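Local structure of geranylgeranyl pyrophosphate synthase (Geoglobus acetivorans, 5JFQ) at residues I206-G211 with E292-N297; S126-E131 with A188-K193; A35-L40 with D113-E118; E149-D154 with R173-V178; D216-I221 with T241-K246. The protein catalyses the magnesium-dependent addition of three isopentenyl diphosphate units to dimethylallyl diphosphate, giving mainly geranylgeranyl diphosphate and a smaller amount of farnesyl diphosphate. One frame throughout, in Å; residues are numbered along the deposited sequence.

Contact 1 of 5, residues I206-G211 with E292-N297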
# COMPACT_ATOMS: atom_id res chain seq x y z
N ILE B 206 -20.05 -1.53 9.83
CA ILE B 206 -20.38 -1.99 8.49
C ILE B 206 -21.75 -1.49 8.08
O ILE B 206 -21.92 -0.87 7.02
CB ILE B 206 -20.32 -3.52 8.41
CG1 ILE B 206 -18.87 -3.99 8.51
CG2 ILE B 206 -20.98 -4.01 7.14
CD1 ILE B 206 -18.64 -4.78 9.75
N TYR B 207 -22.74 -1.75 8.92
CA TYR B 207 -24.11 -1.37 8.58
C TYR B 207 -24.22 0.13 8.39
O TYR B 207 -24.84 0.60 7.43
CB TYR B 207 -25.06 -1.87 9.66
CG TYR B 207 -25.04 -3.37 9.75
CD1 TYR B 207 -24.77 -4.13 8.62
CD2 TYR B 207 -25.25 -4.03 10.95
CE1 TYR B 207 -24.73 -5.49 8.67
CE2 TYR B 207 -25.21 -5.40 11.01
CZ TYR B 207 -24.95 -6.13 9.87
OH TYR B 207 -24.91 -7.51 9.91
N SER B 208 -23.58 0.90 9.27
CA SER B 208 -23.54 2.33 9.04
C SER B 208 -22.93 2.64 7.68
O SER B 208 -23.38 3.56 6.99
CB SER B 208 -22.77 3.01 10.16
OG SER B 208 -23.26 2.55 11.40
N GLY B 209 -21.94 1.85 7.26
CA GLY B 209 -21.31 2.11 5.97
C GLY B 209 -22.26 1.87 4.81
O GLY B 209 -22.44 2.73 3.95
N ILE B 210 -22.89 0.70 4.79
CA ILE B 210 -23.78 0.36 3.69
C ILE B 210 -24.91 1.37 3.58
O ILE B 210 -25.13 1.97 2.53
CB ILE B 210 -24.30 -1.07 3.86
CG1 ILE B 210 -23.09 -2.01 3.87
CG2 ILE B 210 -25.29 -1.40 2.75
CD1 ILE B 210 -23.39 -3.40 4.29
N GLY B 211 -25.63 1.58 4.67
CA GLY B 211 -26.63 2.64 4.69
C GLY B 211 -26.06 3.97 4.26
O GLY B 211 -26.66 4.68 3.45
N GLU B 292 -30.56 1.05 11.31
CA GLU B 292 -31.20 0.47 12.48
C GLU B 292 -30.47 -0.79 12.93
O GLU B 292 -30.22 -0.97 14.12
CB GLU B 292 -32.67 0.18 12.16
CG GLU B 292 -33.46 1.46 11.93
CD GLU B 292 -33.51 2.34 13.17
OE1 GLU B 292 -33.96 1.83 14.22
OE2 GLU B 292 -33.10 3.53 13.10
N MET B 293 -30.07 -1.64 11.97
CA MET B 293 -29.25 -2.79 12.32
C MET B 293 -27.94 -2.38 12.98
O MET B 293 -27.36 -3.16 13.74
CB MET B 293 -28.96 -3.61 11.06
CG MET B 293 -29.29 -5.09 11.18
SD MET B 293 -28.90 -5.99 9.65
CE MET B 293 -29.60 -4.92 8.39
N ALA B 294 -27.46 -1.16 12.72
CA ALA B 294 -26.28 -0.67 13.40
C ALA B 294 -26.60 -0.31 14.85
O ALA B 294 -25.89 -0.73 15.77
CB ALA B 294 -25.72 0.54 12.65
N LYS B 295 -27.67 0.46 15.06
CA LYS B 295 -28.09 0.81 16.42
C LYS B 295 -28.39 -0.44 17.23
O LYS B 295 -27.75 -0.70 18.26
CB LYS B 295 -29.32 1.71 16.38
CG LYS B 295 -29.12 3.04 15.71
CD LYS B 295 -30.43 3.46 15.06
CE LYS B 295 -30.36 4.85 14.48
NZ LYS B 295 -31.68 5.26 13.95
N LYS B 296 -29.34 -1.25 16.77
CA LYS B 296 -29.70 -2.47 17.49
C LYS B 296 -28.49 -3.35 17.72
O LYS B 296 -28.52 -4.21 18.62
CB LYS B 296 -30.77 -3.25 16.72
N ASN B 297 -27.43 -3.17 16.94
CA ASN B 297 -26.19 -3.87 17.23
C ASN B 297 -25.42 -3.16 18.33
O ASN B 297 -24.87 -3.81 19.23
CB ASN B 297 -25.35 -3.97 15.96
CG ASN B 297 -24.74 -5.34 15.80
OD1 ASN B 297 -23.79 -5.68 16.48
ND2 ASN B 297 -25.31 -6.14 14.91
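Tyr-207 and Ala-294, with their CA atoms 5.3 Å apart, mark the meeting point of helix segments 206-211 and 292-297, which run nearly antiparallel at 164° with their axes 8.1 Å apart at closest approach. No hydrogen bond crosses between them, so the contact rests on Tyr-207 laid against the second helix. With chi1 at -62°, CG of Tyr-207 stands anti to the carbonyl carbon, and the ring extends alongside Met-293. The SD of Met-293 sits over one face of the ring, 4.1 Å from the Tyr-207 centroid and only 18° off its normal, shifted somewhat to the CE2 and CZ side. Nearer the backbone, CB of Met-293 lies 3.7 Å from CD2 of Tyr-207, while the end of the Asn-297 side chain comes up to the ring edge. Closer to the root of the tyrosine, the methyl group of Ala-294 touches two side chains: its CB is 3.9 Å from CB of Tyr-207 and 3.4 Å from OG of Ser-208. That hydroxyl is already engaged in its own helix, bonded to the carbonyl of Tyr-204, and Ser-208 also touches Ala-314 of helix 305-316. The sulfur over the ring is a Met-aromatic contact, here set in the partly exposed seam between helix 195-221 and helix 280-298 of the all-helical polyprenyl synthase fold.

Contact 2 of 5, residues S126-E131 with A188-K193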
# COMPACT_ATOMS: atom_id res chain seq x y z
N SER B 126 0.50 3.29 18.63
CA SER B 126 -0.58 3.37 19.60
C SER B 126 -0.10 3.07 21.01
O SER B 126 0.75 2.20 21.23
CB SER B 126 -1.71 2.41 19.21
OG SER B 126 -2.46 2.94 18.13
N ASP B 127 -0.65 3.80 21.98
CA ASP B 127 -0.45 3.53 23.40
C ASP B 127 -1.47 2.47 23.82
O ASP B 127 -2.54 2.76 24.36
CB ASP B 127 -0.60 4.80 24.22
CG ASP B 127 -0.63 4.53 25.71
OD1 ASP B 127 -0.07 3.50 26.17
OD2 ASP B 127 -1.23 5.36 26.41
N ALA B 128 -1.12 1.22 23.56
CA ALA B 128 -1.98 0.10 23.91
C ALA B 128 -1.12 -1.14 24.02
O ALA B 128 0.02 -1.15 23.55
CB ALA B 128 -3.10 -0.07 22.87
N PRO B 129 -1.63 -2.20 24.67
CA PRO B 129 -0.90 -3.48 24.73
C PRO B 129 -0.40 -3.89 23.36
O PRO B 129 -1.17 -3.90 22.40
CB PRO B 129 -1.97 -4.46 25.23
CG PRO B 129 -2.97 -3.63 25.93
CD PRO B 129 -2.94 -2.25 25.36
N PRO B 130 0.88 -4.27 23.24
CA PRO B 130 1.44 -4.51 21.89
C PRO B 130 0.74 -5.66 21.16
O PRO B 130 0.44 -5.55 19.97
CB PRO B 130 2.91 -4.82 22.17
CG PRO B 130 3.14 -4.37 23.61
CD PRO B 130 1.85 -4.55 24.30
N GLU B 131 0.53 -6.76 21.87
CA GLU B 131 -0.40 -7.84 21.57
C GLU B 131 -1.65 -7.35 20.83
O GLU B 131 -2.10 -7.99 19.86
CB GLU B 131 -0.77 -8.48 22.90
CG GLU B 131 -0.71 -7.36 23.99
CD GLU B 131 -0.92 -7.81 25.40
OE1 GLU B 131 -1.90 -8.53 25.69
OE2 GLU B 131 -0.08 -7.43 26.25
N ALA B 188 -12.07 -1.46 20.47
CA ALA B 188 -12.30 -2.73 21.14
C ALA B 188 -11.12 -3.66 20.97
O ALA B 188 -10.82 -4.47 21.86
CB ALA B 188 -13.57 -3.40 20.60
N VAL B 189 -10.44 -3.58 19.83
CA VAL B 189 -9.26 -4.41 19.63
C VAL B 189 -8.10 -3.85 20.44
O VAL B 189 -7.39 -4.60 21.11
CB VAL B 189 -8.90 -4.50 18.15
CG1 VAL B 189 -7.72 -5.44 17.96
CG2 VAL B 189 -10.10 -4.97 17.36
N LEU B 190 -7.91 -2.53 20.38
CA LEU B 190 -6.74 -1.92 21.00
C LEU B 190 -6.75 -2.08 22.52
O LEU B 190 -5.70 -2.28 23.14
CB LEU B 190 -6.66 -0.44 20.61
CG LEU B 190 -6.05 -0.19 19.23
CD1 LEU B 190 -6.09 1.27 18.79
CD2 LEU B 190 -4.62 -0.71 19.21
N PHE B 191 -7.93 -2.03 23.13
CA PHE B 191 -8.08 -2.06 24.58
C PHE B 191 -8.75 -3.34 25.06
O PHE B 191 -9.51 -3.33 26.03
CB PHE B 191 -8.86 -0.84 25.04
CG PHE B 191 -8.36 0.41 24.42
CD1 PHE B 191 -7.00 0.59 24.25
CD2 PHE B 191 -9.22 1.38 23.97
CE1 PHE B 191 -6.49 1.73 23.65
CE2 PHE B 191 -8.73 2.53 23.38
CZ PHE B 191 -7.36 2.70 23.22
N GLY B 192 -8.50 -4.44 24.36
CA GLY B 192 -8.78 -5.75 24.92
C GLY B 192 -10.21 -6.00 25.32
O GLY B 192 -10.46 -6.87 26.16
N LYS B 193 -11.17 -5.27 24.76
CA LYS B 193 -12.54 -5.73 24.95
C LYS B 193 -12.71 -7.07 24.23
O LYS B 193 -11.87 -7.48 23.42
CB LYS B 193 -13.54 -4.68 24.46
CG LYS B 193 -13.17 -3.26 24.88
CD LYS B 193 -12.77 -3.19 26.36
CE LYS B 193 -12.72 -1.74 26.84
NZ LYS B 193 -12.30 -1.61 28.26
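Leu-190, Ala-128 and Phe-191 carry this meeting of a loop with the end of a helix. Leu-190 gives up the largest area, and both of its methyl branches take part: CD2 lies 4.0 Å from CB of Ala-128, and CD1 stands 4.0 Å from OG of Ser-126, a hydroxyl bonded to the carbonyl of Leu-123. The backbone of Leu-190 contributes too, since its carbonyl O is 3.4 Å from CB of Ala-128 and 3.5 Å from CD of Pro-129. That oxygen accepts a hydrogen bond from ND2 of Asn-132, in the first turn of helix 130-159. Ala-128 thus presents its methyl group to the last turn of helix 165-190, while Pro-129, next to it, occupies the N-cap position of helix 130-159. The contact therefore joins the start of one long helix to the finish of the next in this all-helical fold, far from the diphosphate sites. Asp-127, the centre of an inverse gamma turn, shapes the approach to Ala-128. Phe-191 is the first residue to leave helical geometry, and its ring folds back so that CB of Leu-190 lies over one face. The edge of the same ring meets the loop, with CE1 of Phe-191 3.9 Å from CB of Ala-128 and 4.1 Å from the carbonyl O of Asp-127. Just beyond, Pro-130 packs on Pro-130 of the second subunit.

Contact 3 of 5, residues A35-L40 with D113-E118; sequences AARHYL and DTLYAE
A bend at chi2 (57°) swings the chain of Arg-37 across to Glu-118, whose own chain runs extended past CG (chi2 176°), so the two charged ends approach from opposite directions. Arg-37 grips the carboxylate end-on with two nitrogens: NH1 bonds OE1 of Glu-118 at 2.9 Å and NH2 bonds OE2 of Glu-118 at 2.7 Å. Both oxygens are met on their syn sides. The guanidinium and carboxylate planes are only 6° apart, but they are stepped rather than coplanar, so each oxygen is tilted out of the guanidinium plane and neither bond is straight. A second acceptor, the carbonyl of Lys-25, also takes NH2 of Arg-37. This buried salt bridge ties the junction of helices 30-36 and 38-42 to helix 105-123, whose other side faces the second subunit of the homodimer: there Tyr-116 meets Tyr-116 of the neighbouring chain and bonds the backbone carbonyl of its Asp-113. Leu-115 is the apolar half of the contact. Its CD2 lies in the plane of the Arg-37 guanidinium, at the edge, 3.5 Å from NH1, and is 4.0 Å from CD1 of Leu-40, which slides past in the opposing direction. The other branch, CD1 of Leu-115, comes 3.4 Å from the carbonyl O of Ala-36. CB of Ala-36 rests 4.3 Å from CG of Leu-115.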
# COMPACT_ATOMS: atom_id res chain seq x y z
N ALA B 35 1.51 16.01 -3.16
CA ALA B 35 0.46 15.11 -3.62
C ALA B 35 -0.14 14.31 -2.47
O ALA B 35 -1.36 14.15 -2.38
CB ALA B 35 1.02 14.17 -4.69
N ALA B 36 0.71 13.78 -1.58
CA ALA B 36 0.18 12.92 -0.52
C ALA B 36 -0.63 13.68 0.52
O ALA B 36 -1.43 13.07 1.23
CB ALA B 36 1.31 12.17 0.19
N ARG B 37 -0.43 14.98 0.65
CA ARG B 37 -1.19 15.75 1.62
C ARG B 37 -2.28 16.56 0.96
O ARG B 37 -2.98 17.29 1.66
CB ARG B 37 -0.28 16.70 2.41
CG ARG B 37 0.37 16.09 3.64
CD ARG B 37 1.14 14.91 3.23
NE ARG B 37 2.10 14.43 4.22
CZ ARG B 37 2.09 13.23 4.77
NH1 ARG B 37 1.15 12.36 4.43
NH2 ARG B 37 3.04 12.90 5.63
N HIS B 38 -2.45 16.44 -0.36
CA HIS B 38 -3.42 17.26 -1.07
C HIS B 38 -4.83 17.10 -0.50
O HIS B 38 -5.47 18.10 -0.15
CB HIS B 38 -3.40 16.91 -2.56
CG HIS B 38 -4.30 17.78 -3.38
ND1 HIS B 38 -4.22 19.15 -3.37
CD2 HIS B 38 -5.30 17.46 -4.24
CE1 HIS B 38 -5.14 19.65 -4.18
NE2 HIS B 38 -5.81 18.64 -4.72
N TYR B 39 -5.32 15.87 -0.39
CA TYR B 39 -6.69 15.69 0.11
C TYR B 39 -6.79 16.01 1.60
O TYR B 39 -7.79 16.57 2.04
CB TYR B 39 -7.20 14.28 -0.16
CG TYR B 39 -7.46 13.97 -1.61
CD1 TYR B 39 -7.64 14.99 -2.55
CD2 TYR B 39 -7.54 12.66 -2.06
CE1 TYR B 39 -7.87 14.70 -3.87
CE2 TYR B 39 -7.77 12.36 -3.38
CZ TYR B 39 -7.94 13.39 -4.28
OH TYR B 39 -8.18 13.08 -5.60
N LEU B 40 -5.78 15.62 2.39
CA LEU B 40 -5.85 15.90 3.82
C LEU B 40 -5.99 17.39 4.06
O LEU B 40 -6.80 17.82 4.89
CB LEU B 40 -4.62 15.35 4.55
CG LEU B 40 -4.50 13.83 4.56
CD1 LEU B 40 -3.08 13.40 4.86
CD2 LEU B 40 -5.49 13.19 5.54
N ASP B 113 0.51 5.18 -2.11
CA ASP B 113 1.42 4.17 -1.56
C ASP B 113 2.11 4.68 -0.31
O ASP B 113 2.40 3.90 0.60
CB ASP B 113 2.47 3.77 -2.58
CG ASP B 113 1.94 2.86 -3.66
OD1 ASP B 113 0.78 2.42 -3.57
OD2 ASP B 113 2.70 2.58 -4.60
N THR B 114 2.37 5.99 -0.26
CA THR B 114 3.02 6.61 0.89
C THR B 114 2.05 6.72 2.06
O THR B 114 2.37 6.33 3.19
CB THR B 114 3.55 7.99 0.53
OG1 THR B 114 4.53 7.88 -0.51
CG2 THR B 114 4.15 8.65 1.77
N LEU B 115 0.87 7.29 1.82
CA LEU B 115 -0.18 7.27 2.82
C LEU B 115 -0.40 5.86 3.35
O LEU B 115 -0.54 5.65 4.56
CB LEU B 115 -1.47 7.85 2.23
CG LEU B 115 -1.42 9.37 1.97
CD1 LEU B 115 -2.62 9.86 1.15
CD2 LEU B 115 -1.30 10.16 3.28
N TYR B 116 -0.41 4.87 2.45
CA TYR B 116 -0.68 3.49 2.83
C TYR B 116 0.32 3.00 3.87
O TYR B 116 -0.06 2.46 4.90
CB TYR B 116 -0.62 2.61 1.57
CG TYR B 116 -1.46 1.34 1.52
CD1 TYR B 116 -2.11 0.80 2.65
CD2 TYR B 116 -1.58 0.66 0.31
CE1 TYR B 116 -2.87 -0.38 2.54
CE2 TYR B 116 -2.30 -0.51 0.19
CZ TYR B 116 -2.95 -1.03 1.28
OH TYR B 116 -3.67 -2.19 1.05
N ALA B 117 1.62 3.19 3.61
CA ALA B 117 2.62 2.81 4.60
C ALA B 117 2.51 3.70 5.84
O ALA B 117 2.60 3.21 6.98
CB ALA B 117 4.03 2.90 4.01
N GLU B 118 2.29 5.00 5.64
CA GLU B 118 2.24 5.91 6.77
C GLU B 118 1.17 5.49 7.76
O GLU B 118 1.36 5.63 8.98
CB GLU B 118 2.03 7.35 6.29
CG GLU B 118 3.33 8.04 5.89
CD GLU B 118 3.12 9.44 5.31
OE1 GLU B 118 2.11 9.67 4.58
OE2 GLU B 118 3.98 10.32 5.56

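Contact 4 of 5, residues E149-D154 with R173-V178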
# COMPACT_ATOMS: atom_id res chain seq x y z
N GLU B 149 -10.43 -5.71 -2.77
CA GLU B 149 -11.37 -6.67 -3.32
C GLU B 149 -12.68 -5.98 -3.71
O GLU B 149 -13.24 -6.27 -4.77
CB GLU B 149 -11.61 -7.80 -2.32
CG GLU B 149 -10.40 -8.68 -2.07
CD GLU B 149 -10.67 -9.79 -1.06
OE1 GLU B 149 -11.75 -9.75 -0.42
OE2 GLU B 149 -9.82 -10.70 -0.91
N GLY B 150 -13.14 -5.04 -2.89
CA GLY B 150 -14.36 -4.32 -3.21
C GLY B 150 -14.22 -3.44 -4.44
O GLY B 150 -15.03 -3.51 -5.37
N GLN B 151 -13.19 -2.59 -4.46
CA GLN B 151 -12.99 -1.71 -5.61
C GLN B 151 -12.87 -2.51 -6.90
O GLN B 151 -13.38 -2.11 -7.95
CB GLN B 151 -11.75 -0.84 -5.40
CG GLN B 151 -11.36 0.04 -6.60
CD GLN B 151 -12.41 1.10 -6.96
OE1 GLN B 151 -13.41 1.27 -6.26
NE2 GLN B 151 -12.18 1.81 -8.07
N PHE B 152 -12.21 -3.66 -6.84
CA PHE B 152 -12.16 -4.52 -8.02
C PHE B 152 -13.54 -5.08 -8.35
O PHE B 152 -13.88 -5.25 -9.52
CB PHE B 152 -11.16 -5.64 -7.78
CG PHE B 152 -10.99 -6.56 -8.93
CD1 PHE B 152 -10.12 -6.26 -9.95
CD2 PHE B 152 -11.70 -7.75 -8.99
CE1 PHE B 152 -9.96 -7.11 -11.02
CE2 PHE B 152 -11.55 -8.61 -10.04
CZ PHE B 152 -10.68 -8.29 -11.06
N MET B 153 -14.36 -5.35 -7.33
CA MET B 153 -15.72 -5.81 -7.59
C MET B 153 -16.56 -4.70 -8.22
O MET B 153 -17.20 -4.90 -9.26
CB MET B 153 -16.36 -6.31 -6.30
CG MET B 153 -15.97 -7.74 -5.97
SD MET B 153 -16.28 -8.20 -4.26
CE MET B 153 -18.06 -8.06 -4.19
N ASP B 154 -16.55 -3.51 -7.60
CA ASP B 154 -17.31 -2.37 -8.11
C ASP B 154 -16.99 -2.10 -9.56
O ASP B 154 -17.89 -1.87 -10.38
CB ASP B 154 -17.00 -1.14 -7.26
CG ASP B 154 -18.04 -0.07 -7.40
OD1 ASP B 154 -19.20 -0.43 -7.67
OD2 ASP B 154 -17.70 1.11 -7.21
N ARG B 173 -20.14 -3.67 1.23
CA ARG B 173 -19.63 -4.06 2.54
C ARG B 173 -18.11 -3.97 2.57
O ARG B 173 -17.52 -3.45 3.53
CB ARG B 173 -20.12 -5.47 2.88
CG ARG B 173 -19.54 -6.06 4.14
CD ARG B 173 -19.54 -7.58 4.08
NE ARG B 173 -18.48 -8.09 4.94
CZ ARG B 173 -17.33 -8.58 4.49
NH1 ARG B 173 -17.10 -8.65 3.19
NH2 ARG B 173 -16.41 -9.01 5.36
N LYS B 174 -17.45 -4.46 1.51
CA LYS B 174 -16.00 -4.37 1.41
C LYS B 174 -15.54 -2.96 1.04
O LYS B 174 -14.60 -2.43 1.65
CB LYS B 174 -15.48 -5.36 0.37
CG LYS B 174 -15.66 -6.83 0.69
CD LYS B 174 -14.91 -7.64 -0.36
CE LYS B 174 -14.93 -9.13 -0.09
NZ LYS B 174 -16.24 -9.76 -0.39
N LYS B 175 -16.19 -2.33 0.06
CA LYS B 175 -15.61 -1.14 -0.55
C LYS B 175 -15.64 0.05 0.40
O LYS B 175 -14.66 0.80 0.50
CB LYS B 175 -16.31 -0.79 -1.87
CG LYS B 175 -15.67 0.37 -2.64
CD LYS B 175 -14.15 0.21 -2.75
CE LYS B 175 -13.43 1.46 -3.28
NZ LYS B 175 -13.42 2.64 -2.37
N THR B 176 -16.75 0.24 1.11
CA THR B 176 -16.83 1.34 2.05
C THR B 176 -17.25 0.93 3.46
O THR B 176 -17.14 1.75 4.38
CB THR B 176 -17.79 2.42 1.52
OG1 THR B 176 -19.08 1.84 1.29
CG2 THR B 176 -17.26 3.01 0.19
N GLY B 177 -17.68 -0.31 3.68
CA GLY B 177 -18.21 -0.74 4.96
C GLY B 177 -17.17 -1.16 5.98
O GLY B 177 -17.17 -0.65 7.11
N VAL B 178 -16.27 -2.08 5.61
CA VAL B 178 -15.31 -2.60 6.58
C VAL B 178 -14.41 -1.49 7.11
O VAL B 178 -14.08 -1.48 8.30
CB VAL B 178 -14.47 -3.76 6.00
CG1 VAL B 178 -15.33 -5.02 5.80
CG2 VAL B 178 -13.73 -3.34 4.72
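Lys-175, packed along Gln-151, belongs with Thr-176 to the lysine-threonine pair that by similarity binds dimethylallyl diphosphate, on a wider pi-type turn of helix 165-190. The helix segments cross at -131°, their axes 7.6 Å apart. The lack of a side chain at Gly-150 is consistent with this closeness, since a CB there would probably run into the backbone N of Lys-175. CG of Lys-175 stands anti to the backbone N (chi1 -175°), and the chain lies beside that of Gln-151, pointing the same way, with CD 3.4 Å from the Gln-151 backbone N and CE 3.6 Å from its CB. The Lys-175 NZ goes on to a salt bridge with Asp-84, a predicted magnesium ligand. Alanine in place of Lys-175 would probably deprive Asp-84 of this positive partner and open a gap beside Gln-151. Lys-174 takes the other flank of Gly-150, its CB 3.9 Å from the glycine CA. Its NZ bridges to Glu-170 and stays 4.5 Å from OE1 of Glu-149, beyond a salt bridge, while Glu-149 OE2 is bonded to Tyr-33 of the second subunit. Met-153 crosses the Lys-174 chain at about a right angle, its SD 4.2 Å from NZ.

Contact 5 of 5, residues D216-I221 with T241-K246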
# COMPACT_ATOMS: atom_id res chain seq x y z
N ASP B 216 -25.72 7.87 -0.12
CA ASP B 216 -24.88 8.70 -0.96
C ASP B 216 -25.23 8.53 -2.43
O ASP B 216 -24.99 9.43 -3.24
CB ASP B 216 -23.40 8.38 -0.71
CG ASP B 216 -22.48 9.57 -0.97
OD1 ASP B 216 -22.75 10.69 -0.49
OD2 ASP B 216 -21.47 9.37 -1.69
N ASP B 217 -25.80 7.38 -2.79
CA ASP B 217 -26.30 7.18 -4.14
C ASP B 217 -27.66 7.84 -4.33
O ASP B 217 -27.99 8.28 -5.44
CB ASP B 217 -26.39 5.69 -4.45
CG ASP B 217 -25.08 4.97 -4.21
OD1 ASP B 217 -24.03 5.63 -4.31
OD2 ASP B 217 -25.11 3.75 -3.93
N LEU B 218 -28.44 7.93 -3.25
CA LEU B 218 -29.70 8.65 -3.30
C LEU B 218 -29.48 10.14 -3.49
O LEU B 218 -30.26 10.79 -4.19
CB LEU B 218 -30.49 8.38 -2.03
CG LEU B 218 -31.03 6.96 -1.91
CD1 LEU B 218 -31.53 6.67 -0.48
CD2 LEU B 218 -32.13 6.80 -2.93
N LEU B 219 -28.43 10.69 -2.88
CA LEU B 219 -28.17 12.13 -2.96
C LEU B 219 -27.89 12.61 -4.39
O LEU B 219 -27.89 13.83 -4.62
CB LEU B 219 -27.00 12.52 -2.05
CG LEU B 219 -27.21 12.61 -0.53
CD1 LEU B 219 -25.93 13.02 0.18
CD2 LEU B 219 -28.35 13.57 -0.17
N ASP B 220 -27.66 11.70 -5.33
CA ASP B 220 -27.50 12.05 -6.74
C ASP B 220 -28.84 12.14 -7.47
O ASP B 220 -28.98 12.91 -8.43
CB ASP B 220 -26.59 11.02 -7.41
CG ASP B 220 -26.24 11.38 -8.83
OD1 ASP B 220 -26.76 10.71 -9.75
OD2 ASP B 220 -25.45 12.33 -9.02
N ILE B 221 -29.83 11.38 -7.01
CA ILE B 221 -31.22 11.54 -7.41
C ILE B 221 -31.84 12.76 -6.72
O ILE B 221 -32.76 13.39 -7.27
CB ILE B 221 -31.97 10.24 -7.08
CG1 ILE B 221 -31.83 9.22 -8.22
CG2 ILE B 221 -33.42 10.49 -6.75
CD1 ILE B 221 -32.66 7.99 -7.98
N THR B 241 -26.09 1.39 -8.86
CA THR B 241 -26.48 1.65 -7.49
C THR B 241 -27.54 0.64 -7.08
O THR B 241 -27.97 -0.20 -7.87
CB THR B 241 -26.98 3.09 -7.37
OG1 THR B 241 -27.86 3.37 -8.47
CG2 THR B 241 -25.81 4.06 -7.46
N LEU B 242 -27.96 0.72 -5.82
CA LEU B 242 -29.03 -0.15 -5.35
C LEU B 242 -30.36 0.19 -6.01
O LEU B 242 -31.20 -0.70 -6.20
CB LEU B 242 -29.16 -0.06 -3.84
CG LEU B 242 -30.16 -1.06 -3.24
CD1 LEU B 242 -29.86 -2.46 -3.77
CD2 LEU B 242 -30.12 -1.02 -1.72
N ILE B 243 -30.57 1.47 -6.34
CA ILE B 243 -31.80 1.90 -7.01
C ILE B 243 -31.92 1.24 -8.38
O ILE B 243 -32.88 0.52 -8.67
CB ILE B 243 -31.85 3.43 -7.12
CG1 ILE B 243 -30.45 3.97 -7.42
CG2 ILE B 243 -32.40 4.07 -5.86
CD1 ILE B 243 -30.36 5.44 -7.69
N VAL B 244 -30.92 1.46 -9.24
CA VAL B 244 -30.95 0.89 -10.58
C VAL B 244 -30.88 -0.63 -10.56
O VAL B 244 -31.17 -1.26 -11.57
CB VAL B 244 -29.81 1.46 -11.46
CG1 VAL B 244 -29.88 2.98 -11.54
CG2 VAL B 244 -28.46 1.01 -10.95
N ILE B 245 -30.51 -1.24 -9.44
CA ILE B 245 -30.52 -2.70 -9.42
C ILE B 245 -31.92 -3.21 -9.13
O ILE B 245 -32.37 -4.20 -9.72
CB ILE B 245 -29.47 -3.25 -8.44
CG1 ILE B 245 -28.08 -3.05 -9.03
CG2 ILE B 245 -29.67 -4.73 -8.19
CD1 ILE B 245 -26.98 -3.46 -8.12
N LYS B 246 -32.63 -2.53 -8.23
CA LYS B 246 -34.04 -2.85 -8.00
C LYS B 246 -34.85 -2.61 -9.27
O LYS B 246 -35.54 -3.52 -9.76
CB LYS B 246 -34.59 -2.02 -6.84
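Asp-217 and Thr-241 slide past each other in opposite directions, the methyl of the threonine laid against the flank of the aspartate. CG2 of Thr-241 lies 3.5 Å from CB and 3.5 Å from CG of Asp-217, so the closest approach is to carbon, with the carboxylate oxygens only slightly farther off and no hydrogen bond formed. The polar end of Asp-217 is engaged elsewhere, its OD1 accepting a hydrogen bond from NE2 of Gln-213, a residue that by similarity binds dimethylallyl diphosphate. Having CG anti to the carbonyl carbon (chi1 -54°) points the carboxylate back along the helix, where that glutamine sits a turn earlier. Asp-217 belongs to the family's second aspartate-rich motif, here with Asp-216 and Asp-220. A leucine in its place would probably leave the Gln-213 amide without its acceptor and free to turn. Further along the helix the side chains that meet are all aliphatic, centred on Ile-243. Ile-221 and Ile-243 reach toward each other tip to tip, their CD1 atoms 3.4 Å apart, whereas Leu-218 passes Ile-243 at a slant, its CD2 4.0 Å from CG2 of the isoleucine. The two short helix segments lie nearly perpendicular, at 79°, with axes 10.7 Å apart, so side chains must span the interval. Around them, Leu-274 of helix 264-276 touches both Ile-221 and Ile-243, Ala-283 of helix 280-298 meets Leu-218 and Ile-243, and Tyr-168 of helix 165-190 packs on Asp-217.

Overall arrangement
In contacts 3 and 5 every touching residue is buried, whereas 1, 2 and 4 each keep partly exposed residues. Contacts 2 and 4 pair the same two helices, 130-159 and 165-190, yet differ in chemistry: apolar at the far ends, charged and polar near the diphosphate and metal sites. Contacts 1 and 5 share helix 195-221, which carries a sulfur over a ring at one place and an aspartate next to aliphatic packing at the other. Of the five, contact 3 alone has a salt bridge across its segments. It reaches the second subunit, as do 2 and 4. Contacts 1 and 4 touch directly, through Ile-206 and Ile-210 on Arg-173.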